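Side-chain contacts in histidine kinase (Synechocystis sp., PDB 5DFY), which senses light through a GAF domain carrying phycocyanobilin, the part modelled here, and probably passes the signal on as a phosphorelay histidine kinase: residues V73-P78 and E83-S88; Q91-L96 and R145-A150; V154-F157 and L162-L165. One frame throughout, in Å; residues are numbered along the deposited sequence.

Interaction 1: residues V73-P78 and E83-S88. With CYC (phycocyanobilin), chain B.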
loop_
_atom_site.group_PDB
_atom_site.type_symbol
_atom_site.label_atom_id
_atom_site.label_comp_id
_atom_site.label_asym_id
_atom_site.label_seq_id
_atom_site.Cartn_x
_atom_site.Cartn_y
_atom_site.Cartn_z
ATOM N N VAL A 73 -7.663 -15.391 9.008
ATOM C CA VAL A 73 -7.703 -14.241 8.103
ATOM C C VAL A 73 -9.161 -13.928 7.800
ATOM O O VAL A 73 -9.898 -14.796 7.333
ATOM C CB VAL A 73 -6.938 -14.525 6.803
ATOM C CG1 VAL A 73 -7.003 -13.292 5.868
ATOM C CG2 VAL A 73 -5.481 -14.882 7.086
ATOM N N TYR A 74 -9.560 -12.685 8.052
ATOM C CA TYR A 74 -10.952 -12.231 7.954
ATOM C C TYR A 74 -10.972 -11.049 7.018
ATOM O O TYR A 74 -10.270 -10.080 7.260
ATOM C CB TYR A 74 -11.470 -11.837 9.328
ATOM C CG TYR A 74 -12.884 -11.328 9.471
ATOM C CD1 TYR A 74 -13.947 -12.210 9.632
ATOM C CD2 TYR A 74 -13.152 -9.964 9.529
ATOM C CE1 TYR A 74 -15.229 -11.747 9.816
ATOM C CE2 TYR A 74 -14.451 -9.492 9.703
ATOM C CZ TYR A 74 -15.472 -10.390 9.864
ATOM O OH TYR A 74 -16.766 -9.951 10.041
ATOM N N ARG A 75 -11.757 -11.150 5.954
ATOM C CA ARG A 75 -11.799 -10.122 4.909
ATOM C C ARG A 75 -13.110 -9.368 4.982
ATOM O O ARG A 75 -14.170 -9.995 4.989
ATOM C CB ARG A 75 -11.647 -10.763 3.539
ATOM C CG ARG A 75 -11.618 -9.763 2.398
ATOM C CD ARG A 75 -11.526 -10.456 1.064
ATOM N NE ARG A 75 -12.723 -11.254 0.863
ATOM C CZ ARG A 75 -12.795 -12.349 0.115
ATOM N NH1 ARG A 75 -11.733 -12.796 -0.540
ATOM N NH2 ARG A 75 -13.945 -12.998 0.034
ATOM N N PHE A 76 -13.044 -8.038 5.031
ATOM C CA PHE A 76 -14.252 -7.219 5.036
ATOM C C PHE A 76 -14.976 -7.194 3.694
ATOM O O PHE A 76 -14.375 -7.144 2.614
ATOM C CB PHE A 76 -13.911 -5.804 5.449
ATOM C CG PHE A 76 -13.593 -5.647 6.913
ATOM C CD1 PHE A 76 -14.556 -5.890 7.886
ATOM C CD2 PHE A 76 -12.331 -5.265 7.329
ATOM C CE1 PHE A 76 -14.256 -5.730 9.235
ATOM C CE2 PHE A 76 -12.026 -5.093 8.662
ATOM C CZ PHE A 76 -12.988 -5.340 9.628
ATOM N N ASN A 77 -16.299 -7.255 3.785
ATOM C CA ASN A 77 -17.173 -7.051 2.642
ATOM C C ASN A 77 -17.424 -5.567 2.510
ATOM O O ASN A 77 -17.110 -4.802 3.415
ATOM C CB ASN A 77 -18.484 -7.791 2.835
ATOM C CG ASN A 77 -18.322 -9.285 2.803
ATOM O OD1 ASN A 77 -17.564 -9.823 1.998
ATOM N ND2 ASN A 77 -19.045 -9.975 3.686
ATOM N N PRO A 78 -18.018 -5.148 1.387
ATOM C CA PRO A 78 -18.255 -3.713 1.223
ATOM C C PRO A 78 -19.094 -3.094 2.350
ATOM O O PRO A 78 -18.838 -1.946 2.708
ATOM C CB PRO A 78 -18.975 -3.648 -0.128
ATOM C CG PRO A 78 -18.387 -4.804 -0.891
ATOM C CD PRO A 78 -18.248 -5.899 0.142
ATOM N N GLU A 83 -15.896 -12.072 6.135
ATOM C CA GLU A 83 -15.855 -13.486 5.824
ATOM C C GLU A 83 -14.487 -14.050 6.199
ATOM O O GLU A 83 -13.478 -13.450 5.883
ATOM C CB GLU A 83 -16.136 -13.675 4.328
ATOM C CG GLU A 83 -16.214 -15.078 3.841
ATOM C CD GLU A 83 -16.349 -15.123 2.329
ATOM O OE1 GLU A 83 -16.798 -14.102 1.752
ATOM O OE2 GLU A 83 -15.994 -16.159 1.718
ATOM N N PHE A 84 -14.442 -15.213 6.841
ATOM C CA PHE A 84 -13.181 -15.917 7.003
ATOM C C PHE A 84 -12.772 -16.527 5.699
ATOM O O PHE A 84 -13.589 -17.142 5.004
ATOM C CB PHE A 84 -13.308 -17.005 8.089
ATOM C CG PHE A 84 -13.465 -16.441 9.454
ATOM C CD1 PHE A 84 -12.432 -15.720 10.023
ATOM C CD2 PHE A 84 -14.644 -16.585 10.157
ATOM C CE1 PHE A 84 -12.550 -15.172 11.263
ATOM C CE2 PHE A 84 -14.774 -16.019 11.417
ATOM C CZ PHE A 84 -13.724 -15.326 11.974
ATOM N N ILE A 85 -11.514 -16.356 5.341
ATOM C CA ILE A 85 -11.037 -16.942 4.126
ATOM C C ILE A 85 -9.817 -17.809 4.324
ATOM O O ILE A 85 -9.417 -18.486 3.392
ATOM C CB ILE A 85 -10.767 -15.848 3.071
ATOM C CG1 ILE A 85 -9.716 -14.861 3.553
ATOM C CG2 ILE A 85 -12.082 -15.092 2.756
ATOM C CD1 ILE A 85 -9.253 -13.937 2.432
ATOM N N HIS A 86 -9.248 -17.841 5.535
ATOM C CA HIS A 86 -8.209 -18.821 5.821
ATOM C C HIS A 86 -8.053 -19.073 7.306
ATOM O O HIS A 86 -8.249 -18.186 8.127
ATOM C CB HIS A 86 -6.857 -18.401 5.242
ATOM C CG HIS A 86 -5.898 -19.537 5.117
ATOM N ND1 HIS A 86 -5.794 -20.306 3.980
ATOM C CD2 HIS A 86 -5.039 -20.082 6.014
ATOM C CE1 HIS A 86 -4.894 -21.252 4.169
ATOM N NE2 HIS A 86 -4.422 -21.137 5.397
ATOM N N GLU A 87 -7.684 -20.314 7.621
ATOM C CA GLU A 87 -7.444 -20.775 8.984
ATOM C C GLU A 87 -6.163 -21.596 9.035
ATOM O O GLU A 87 -5.935 -22.462 8.186
ATOM C CB GLU A 87 -8.625 -21.622 9.474
ATOM C CG GLU A 87 -8.401 -22.310 10.813
ATOM C CD GLU A 87 -9.571 -23.204 11.181
ATOM O OE1 GLU A 87 -10.111 -23.881 10.268
ATOM O OE2 GLU A 87 -9.959 -23.206 12.365
ATOM N N SER A 88 -5.327 -21.346 10.036
ATOM C CA SER A 88 -4.256 -22.261 10.408
ATOM C C SER A 88 -4.553 -22.689 11.839
ATOM O O SER A 88 -4.674 -21.847 12.716
ATOM C CB SER A 88 -2.878 -21.599 10.310
ATOM O OG SER A 88 -1.823 -22.457 10.696
HETATM C CHA CYC B . -16.091 -5.756 19.463
HETATM N NA CYC B . -15.765 -7.655 17.809
HETATM C C1A CYC B . -15.357 -6.502 18.624
HETATM C C2A CYC B . -13.893 -6.295 18.363
HETATM C C3A CYC B . -13.436 -7.294 17.424
HETATM C C4A CYC B . -14.593 -8.140 17.093
HETATM C CMA CYC B . -12.027 -7.399 16.902
HETATM C CAA CYC B . -13.083 -5.153 18.951
HETATM C CBA CYC B . -13.439 -3.988 18.002
HETATM C CGA CYC B . -12.861 -2.618 18.354
HETATM O O1A CYC B . -12.382 -2.433 19.495
HETATM O O2A CYC B . -12.880 -1.649 17.518
HETATM C CHB CYC B . -14.720 -9.274 16.136
HETATM N NB CYC B . -12.528 -10.400 16.610
HETATM C C1B CYC B . -13.730 -10.081 15.790
HETATM C C2B CYC B . -13.652 -10.842 14.538
HETATM C C3B CYC B . -12.479 -11.609 14.552
HETATM C C4B CYC B . -11.757 -11.392 15.825
HETATM C CMB CYC B . -14.702 -10.767 13.451
HETATM C CAB CYC B . -11.996 -12.547 13.452
HETATM C CBB CYC B . -10.731 -11.994 12.813
HETATM O OB CYC B . -10.719 -11.873 16.213
HETATM N NC CYC B . -20.082 -9.333 18.264
HETATM C C1C CYC B . -20.627 -10.413 18.000
HETATM C C2C CYC B . -22.301 -10.309 18.377
HETATM C C3C CYC B . -22.567 -9.030 18.372
HETATM C C4C CYC B . -21.160 -8.359 18.804
HETATM C CMC CYC B . -23.140 -11.212 17.401
HETATM C CAC CYC B . -23.767 -8.496 19.333
HETATM C CBC CYC B . -25.088 -8.903 18.722
HETATM O OC CYC B . -20.098 -11.408 17.546
HETATM C CHD CYC B . -21.009 -7.159 19.384
HETATM N ND CYC B . -18.473 -6.809 19.086
HETATM C C1D CYC B . -19.681 -6.533 19.665
HETATM C C2D CYC B . -19.523 -5.552 20.602
HETATM C C3D CYC B . -18.213 -5.198 20.605
HETATM C C4D CYC B . -17.563 -5.981 19.656
HETATM C CMD CYC B . -20.664 -4.990 21.438
HETATM C CAD CYC B . -17.574 -4.145 21.475
HETATM C CBD CYC B . -16.883 -4.779 22.664
HETATM C CGD CYC B . -17.914 -5.416 23.579
HETATM O O1D CYC B . -18.009 -6.669 23.679
HETATM O O2D CYC B . -18.704 -4.698 24.253
HETATM O O HOH W 1 -19.359 -12.854 2.621
#

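Interaction 2: residues Q91-L96 and R145-A150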
loop_
_atom_site.group_PDB
_atom_site.type_symbol
_atom_site.label_atom_id
_atom_site.label_comp_id
_atom_site.label_asym_id
_atom_site.label_seq_id
_atom_site.Cartn_x
_atom_site.Cartn_y
_atom_site.Cartn_z
ATOM N N GLN A 91 -3.714 -29.454 15.219
ATOM C CA GLN A 91 -4.582 -30.608 14.995
ATOM C C GLN A 91 -5.486 -30.960 16.187
ATOM O O GLN A 91 -6.541 -31.602 15.999
ATOM C CB GLN A 91 -3.760 -31.837 14.627
ATOM C CG GLN A 91 -2.943 -32.381 15.749
ATOM C CD GLN A 91 -2.093 -33.556 15.290
ATOM O OE1 GLN A 91 -2.614 -34.558 14.804
ATOM N NE2 GLN A 91 -0.788 -33.421 15.424
ATOM N N MET A 92 -5.094 -30.563 17.393
ATOM C CA MET A 92 -5.854 -30.949 18.584
ATOM C C MET A 92 -7.175 -30.201 18.761
ATOM O O MET A 92 -7.986 -30.562 19.625
ATOM C CB MET A 92 -5.014 -30.772 19.866
ATOM C CG MET A 92 -4.666 -29.347 20.188
ATOM S SD MET A 92 -3.611 -29.128 21.642
ATOM C CE MET A 92 -4.780 -29.433 22.968
ATOM N N TRP A 93 -7.407 -29.156 17.958
ATOM C CA TRP A 93 -8.623 -28.357 18.054
ATOM C C TRP A 93 -9.563 -28.599 16.901
ATOM O O TRP A 93 -9.122 -28.803 15.767
ATOM C CB TRP A 93 -8.283 -26.861 18.085
ATOM C CG TRP A 93 -7.185 -26.520 19.013
ATOM C CD1 TRP A 93 -5.900 -26.242 18.664
ATOM C CD2 TRP A 93 -7.233 -26.463 20.448
ATOM N NE1 TRP A 93 -5.145 -26.001 19.782
ATOM C CE2 TRP A 93 -5.942 -26.111 20.889
ATOM C CE3 TRP A 93 -8.245 -26.655 21.405
ATOM C CZ2 TRP A 93 -5.635 -25.961 22.231
ATOM C CZ3 TRP A 93 -7.932 -26.497 22.734
ATOM C CH2 TRP A 93 -6.635 -26.170 23.137
ATOM N N GLU A 94 -10.858 -28.535 17.173
ATOM C CA GLU A 94 -11.848 -28.591 16.097
ATOM C C GLU A 94 -11.626 -27.402 15.156
ATOM O O GLU A 94 -11.553 -26.266 15.611
ATOM C CB GLU A 94 -13.271 -28.586 16.666
ATOM C CG GLU A 94 -14.326 -28.535 15.555
ATOM C CD GLU A 94 -15.768 -28.819 15.997
ATOM O OE1 GLU A 94 -15.986 -29.328 17.103
ATOM O OE2 GLU A 94 -16.673 -28.501 15.206
ATOM N N PRO A 95 -11.512 -27.669 13.850
ATOM C CA PRO A 95 -11.308 -26.541 12.927
ATOM C C PRO A 95 -12.593 -25.792 12.676
ATOM O O PRO A 95 -13.680 -26.374 12.825
ATOM C CB PRO A 95 -10.816 -27.216 11.652
ATOM C CG PRO A 95 -11.474 -28.575 11.688
ATOM C CD PRO A 95 -11.521 -28.957 13.152
ATOM N N LEU A 96 -12.487 -24.508 12.326
ATOM C CA LEU A 96 -13.664 -23.754 11.905
ATOM C C LEU A 96 -13.996 -24.052 10.461
ATOM O O LEU A 96 -15.173 -24.006 10.088
ATOM C CB LEU A 96 -13.452 -22.251 12.080
ATOM C CG LEU A 96 -13.142 -21.761 13.488
ATOM C CD1 LEU A 96 -13.176 -20.242 13.511
ATOM C CD2 LEU A 96 -14.080 -22.344 14.524
ATOM N N ARG A 145 -17.897 -19.800 21.268
ATOM C CA ARG A 145 -18.288 -20.679 20.173
ATOM C C ARG A 145 -17.083 -21.054 19.312
ATOM O O ARG A 145 -16.954 -22.188 18.842
ATOM C CB ARG A 145 -19.375 -19.983 19.336
ATOM C CG ARG A 145 -19.771 -20.636 18.051
ATOM C CD ARG A 145 -20.765 -19.706 17.316
ATOM N NE ARG A 145 -20.906 -20.055 15.907
ATOM C CZ ARG A 145 -21.143 -19.188 14.924
ATOM N NH1 ARG A 145 -21.261 -17.887 15.168
ATOM N NH2 ARG A 145 -21.245 -19.631 13.678
ATOM N N PHE A 146 -16.188 -20.088 19.115
ATOM C CA PHE A 146 -15.001 -20.312 18.311
ATOM C C PHE A 146 -13.791 -20.746 19.145
ATOM O O PHE A 146 -12.665 -20.803 18.652
ATOM C CB PHE A 146 -14.705 -19.047 17.507
ATOM C CG PHE A 146 -15.789 -18.727 16.499
ATOM C CD1 PHE A 146 -16.360 -19.730 15.726
ATOM C CD2 PHE A 146 -16.249 -17.445 16.344
ATOM C CE1 PHE A 146 -17.359 -19.438 14.822
ATOM C CE2 PHE A 146 -17.250 -17.159 15.444
ATOM C CZ PHE A 146 -17.791 -18.141 14.683
ATOM N N GLU A 147 -14.034 -21.126 20.391
ATOM C CA GLU A 147 -13.011 -21.648 21.298
ATOM C C GLU A 147 -11.847 -20.655 21.461
ATOM O O GLU A 147 -10.683 -21.032 21.484
ATOM C CB GLU A 147 -12.500 -23.026 20.833
ATOM C CG GLU A 147 -11.877 -23.805 21.983
ATOM C CD GLU A 147 -11.547 -25.253 21.658
ATOM O OE1 GLU A 147 -11.511 -25.650 20.470
ATOM O OE2 GLU A 147 -11.313 -26.020 22.612
ATOM N N ILE A 148 -12.193 -19.381 21.594
ATOM C CA ILE A 148 -11.210 -18.323 21.778
ATOM C C ILE A 148 -11.152 -17.943 23.256
ATOM O O ILE A 148 -12.110 -17.389 23.790
ATOM C CB ILE A 148 -11.562 -17.078 20.943
ATOM C CG1 ILE A 148 -11.511 -17.421 19.446
ATOM C CG2 ILE A 148 -10.566 -15.977 21.244
ATOM C CD1 ILE A 148 -12.156 -16.373 18.534
ATOM N N ARG A 149 -10.049 -18.258 23.923
ATOM C CA ARG A 149 -9.853 -17.855 25.308
ATOM C C ARG A 149 -9.058 -16.561 25.415
ATOM O O ARG A 149 -9.206 -15.816 26.374
ATOM C CB ARG A 149 -9.139 -18.951 26.084
ATOM C CG ARG A 149 -8.933 -18.640 27.568
ATOM C CD ARG A 149 -10.265 -18.538 28.326
ATOM N NE ARG A 149 -10.006 -18.181 29.709
ATOM C CZ ARG A 149 -9.622 -19.050 30.642
ATOM N NH1 ARG A 149 -9.487 -20.344 30.358
ATOM N NH2 ARG A 149 -9.373 -18.622 31.868
ATOM N N ALA A 150 -8.178 -16.328 24.441
ATOM C CA ALA A 150 -7.314 -15.134 24.407
ATOM C C ALA A 150 -7.107 -14.803 22.944
ATOM O O ALA A 150 -7.037 -15.715 22.137
ATOM C CB ALA A 150 -5.976 -15.376 25.073
HETATM O O HOH W 2 -11.817 -28.209 19.870
HETATM O O HOH W 3 -12.491 -25.151 17.948
#

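Interaction 3: residues V154-F157 and L162-L165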
loop_
_atom_site.group_PDB
_atom_site.type_symbol
_atom_site.label_atom_id
_atom_site.label_comp_id
_atom_site.label_asym_id
_atom_site.label_seq_id
_atom_site.Cartn_x
_atom_site.Cartn_y
_atom_site.Cartn_z
ATOM N N VAL A 154 -5.203 -7.827 14.664
ATOM C CA VAL A 154 -4.564 -6.639 14.077
ATOM C C VAL A 154 -5.142 -6.357 12.697
ATOM O O VAL A 154 -5.724 -7.231 12.063
ATOM C CB VAL A 154 -3.045 -6.800 13.980
ATOM C CG1 VAL A 154 -2.451 -7.104 15.319
ATOM C CG2 VAL A 154 -2.664 -7.891 12.999
ATOM N N PRO A 155 -4.990 -5.115 12.211
ATOM C CA PRO A 155 -5.555 -4.774 10.910
ATOM C C PRO A 155 -4.669 -5.139 9.736
ATOM O O PRO A 155 -3.446 -5.095 9.865
ATOM C CB PRO A 155 -5.704 -3.244 10.988
ATOM C CG PRO A 155 -4.707 -2.814 11.963
ATOM C CD PRO A 155 -4.420 -3.946 12.907
ATOM N N VAL A 156 -5.292 -5.499 8.617
ATOM C CA VAL A 156 -4.595 -5.746 7.370
ATOM C C VAL A 156 -4.978 -4.646 6.387
ATOM O O VAL A 156 -6.133 -4.611 5.922
ATOM C CB VAL A 156 -4.958 -7.117 6.783
ATOM C CG1 VAL A 156 -4.182 -7.337 5.503
ATOM C CG2 VAL A 156 -4.670 -8.231 7.780
ATOM N N PHE A 157 -4.024 -3.773 6.068
ATOM C CA PHE A 157 -4.219 -2.723 5.076
ATOM C C PHE A 157 -3.638 -3.147 3.747
ATOM O O PHE A 157 -2.507 -3.623 3.674
ATOM C CB PHE A 157 -3.589 -1.400 5.519
ATOM C CG PHE A 157 -4.470 -0.601 6.421
ATOM C CD1 PHE A 157 -4.593 -0.941 7.753
ATOM C CD2 PHE A 157 -5.206 0.473 5.930
ATOM C CE1 PHE A 157 -5.431 -0.241 8.598
ATOM C CE2 PHE A 157 -6.045 1.186 6.774
ATOM C CZ PHE A 157 -6.152 0.829 8.101
ATOM N N LEU A 162 -8.518 -0.544 4.493
ATOM C CA LEU A 162 -8.665 -1.544 5.555
ATOM C C LEU A 162 -9.375 -2.737 4.951
ATOM O O LEU A 162 -10.590 -2.740 4.772
ATOM C CB LEU A 162 -9.445 -1.000 6.754
ATOM C CG LEU A 162 -9.728 -2.035 7.860
ATOM C CD1 LEU A 162 -8.454 -2.568 8.454
ATOM C CD2 LEU A 162 -10.607 -1.402 8.943
ATOM N N TRP A 163 -8.593 -3.754 4.618
ATOM C CA TRP A 163 -9.073 -4.879 3.856
ATOM C C TRP A 163 -9.626 -5.995 4.741
ATOM O O TRP A 163 -10.542 -6.713 4.353
ATOM C CB TRP A 163 -7.915 -5.384 2.999
ATOM C CG TRP A 163 -8.083 -6.693 2.304
ATOM C CD1 TRP A 163 -8.451 -6.895 1.007
ATOM C CD2 TRP A 163 -7.831 -7.993 2.853
ATOM N NE1 TRP A 163 -8.452 -8.238 0.718
ATOM C CE2 TRP A 163 -8.082 -8.933 1.836
ATOM C CE3 TRP A 163 -7.416 -8.453 4.104
ATOM C CZ2 TRP A 163 -7.927 -10.304 2.028
ATOM C CZ3 TRP A 163 -7.271 -9.810 4.291
ATOM C CH2 TRP A 163 -7.536 -10.722 3.265
ATOM N N GLY A 164 -9.069 -6.118 5.933
ATOM C CA GLY A 164 -9.447 -7.235 6.780
ATOM C C GLY A 164 -8.678 -7.223 8.080
ATOM O O GLY A 164 -8.032 -6.240 8.444
ATOM N N LEU A 165 -8.744 -8.360 8.766
ATOM C CA LEU A 165 -8.131 -8.570 10.063
ATOM C C LEU A 165 -7.322 -9.858 10.036
ATOM O O LEU A 165 -7.678 -10.804 9.344
ATOM C CB LEU A 165 -9.170 -8.665 11.181
ATOM C CG LEU A 165 -10.191 -7.540 11.282
ATOM C CD1 LEU A 165 -11.210 -7.835 12.381
ATOM C CD2 LEU A 165 -9.508 -6.244 11.570
#

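Interaction 1: residues V73-P78 and E83-S88
In the antiparallel hairpin of strands 70-76 and 82-89, Y74 and F84 meet as a T-shaped pair on the sheet face that carries phycocyanobilin. The tyrosine edge points at the F84 face, with Y74 CD1 3.7 Å from F84 CE1 and the ring planes at 63°. Y74 CG stands anti to the backbone N (chi1 180°), which carries the ring out to the chromophore: methyl CMB of the bilin lies over one face and E83 N over the opposite one. F84 reaches the bilin with its rim, F84 CE1 being 3.5 Å from CYC CAB. The register slips by one at a classic beta bulge, where V73 faces both I85 and H86, with I85 N donating to V73 O at 3.0 Å and V73 N to H86 O at 3.0 Å. On the V73 and R75 face, R75 and E83 run side by side, and R75 NH2 forms a salt bridge with E83 OE1 at 3.5 Å. I85 CG2 sits over the centre of the guanidinium. A water joins E83 OE1 to N77 ND2, which also bonds S81. Helix 50-66 packs on this side, S59 against V73 and F55 against I85, while W163 of strand 161-170 touches V73, R75 and I85. Strand 70-76 continues the sheet through backbone bonds to that strand, and 82-89 forms its margin within this chain.

Interaction 2: residues Q91-L96 and R145-A150
E147 reaches across to W93 and brings its carboxylate up to the six-membered end of the indole. OE2 comes in at the ring edge, near the plane, with E147 OE2 3.4 Å from W93 CE3 and just as near to CZ3, while the carboxylate plane stands at 90° to the ring. Two features of E147 put it there. Its positive phi (57°) belongs to the C-prime residue of the Schellman motif that ends helix 137-145, turning the chain so that CB heads for the 91-96 loop. Its CG is then anti to the backbone N (chi1 -158°), and the rest of the chain is extended, so the acid spans the gap at full length. OE1 is gripped by two waters. One gives a hydrogen to E147 OE1 at 2.6 Å and accepts one from E94 N at 2.9 Å; the other donates both to E147 OE1, at 2.8 Å, and to E94 O, at 2.8 Å. Through the two waters a single carboxylate oxygen is linked to both the N-H and the C=O of E94. Beside this polar bridge, L96 meets F146 at about a right angle: both leucine methyls bear on one ring carbon, L96 CD2 lying 3.7 Å from F146 CD1. The F146 ring also meets W106, a residue that binds phycocyanobilin, and R70 bonds both F146 O and E94 O. No direct hydrogen bond joins the two segments. The chemistry is therefore that of a hydrated surface contact: the acid probably profits from the electropositive C-H edge of the indole, its charge is further met by water, and one apolar touch lies on the inner side.

Interaction 3: residues V154-F157 and L162-L165
V156 carries CG1 anti to its backbone N (chi1 -179°), which sets this methyl against the indole of W163; the two side chains lie side by side and point the same way, with V156 CG1 3.7 Å from W163 CE3. On the other face of the sheet F157 has CG anti to the carbonyl carbon (chi1 -84°), which swings the ring back over the partner strand. L162 CA then lies over the ring face in a CH-pi contact, 4.1 Å from the F157 centroid and 17° off the ring normal. The leucine branch CD1 works as a wedge between two neighbours, L162 CD1 being 3.8 Å from F157 CE1 and equally close to P155 CB.

The backbone explains why valine and tryptophan share a side. W163 and G164 both face V156 in a classic beta bulge: V156 O takes W163 N at 2.9 Å and, weakly, G164 N at 3.3 Å. V156 N gives a shorter bond to G164 O, 2.8 Å, arriving from well above the carbonyl plane. P155, which has no N-H to offer, sits opposite L165 in a non-hydrogen-bonded pair, and the hairpin asks for none there. Next to it, L165 CA makes a C-H...O contact of 3.4 Å with V154 O.

A189 and L192 of helix 179-203 pack on V156, whereas Y119 touches P155, L162 and L165 on the other face, and L165 also touches phycocyanobilin. The hairpin, bulged here at W163 and G164, belongs to the central antiparallel sheet; a sheet with helices packed on one face and the bilin pocket on the other is the build of the GAF domains of the phytochrome family.

From the N terminus, the chain first closes the short hairpin turn of interaction 1, then passes into the loop after strand 82-89. Interaction 2 closes a much longer loop of 48 residues, bringing that region to the end of helix 137-145, and interaction 3 closes the second hairpin. The three follow in series; none nests or crosses. The hairpins of interactions 1 and 3 are joined side by side in one sheet, Y74 O pairing with L165 N and F76 N with W163 O. E87 OE2 probably bonds L96 N, coupling interaction 1 to interaction 2, which lies across the chain's centre from interaction 3.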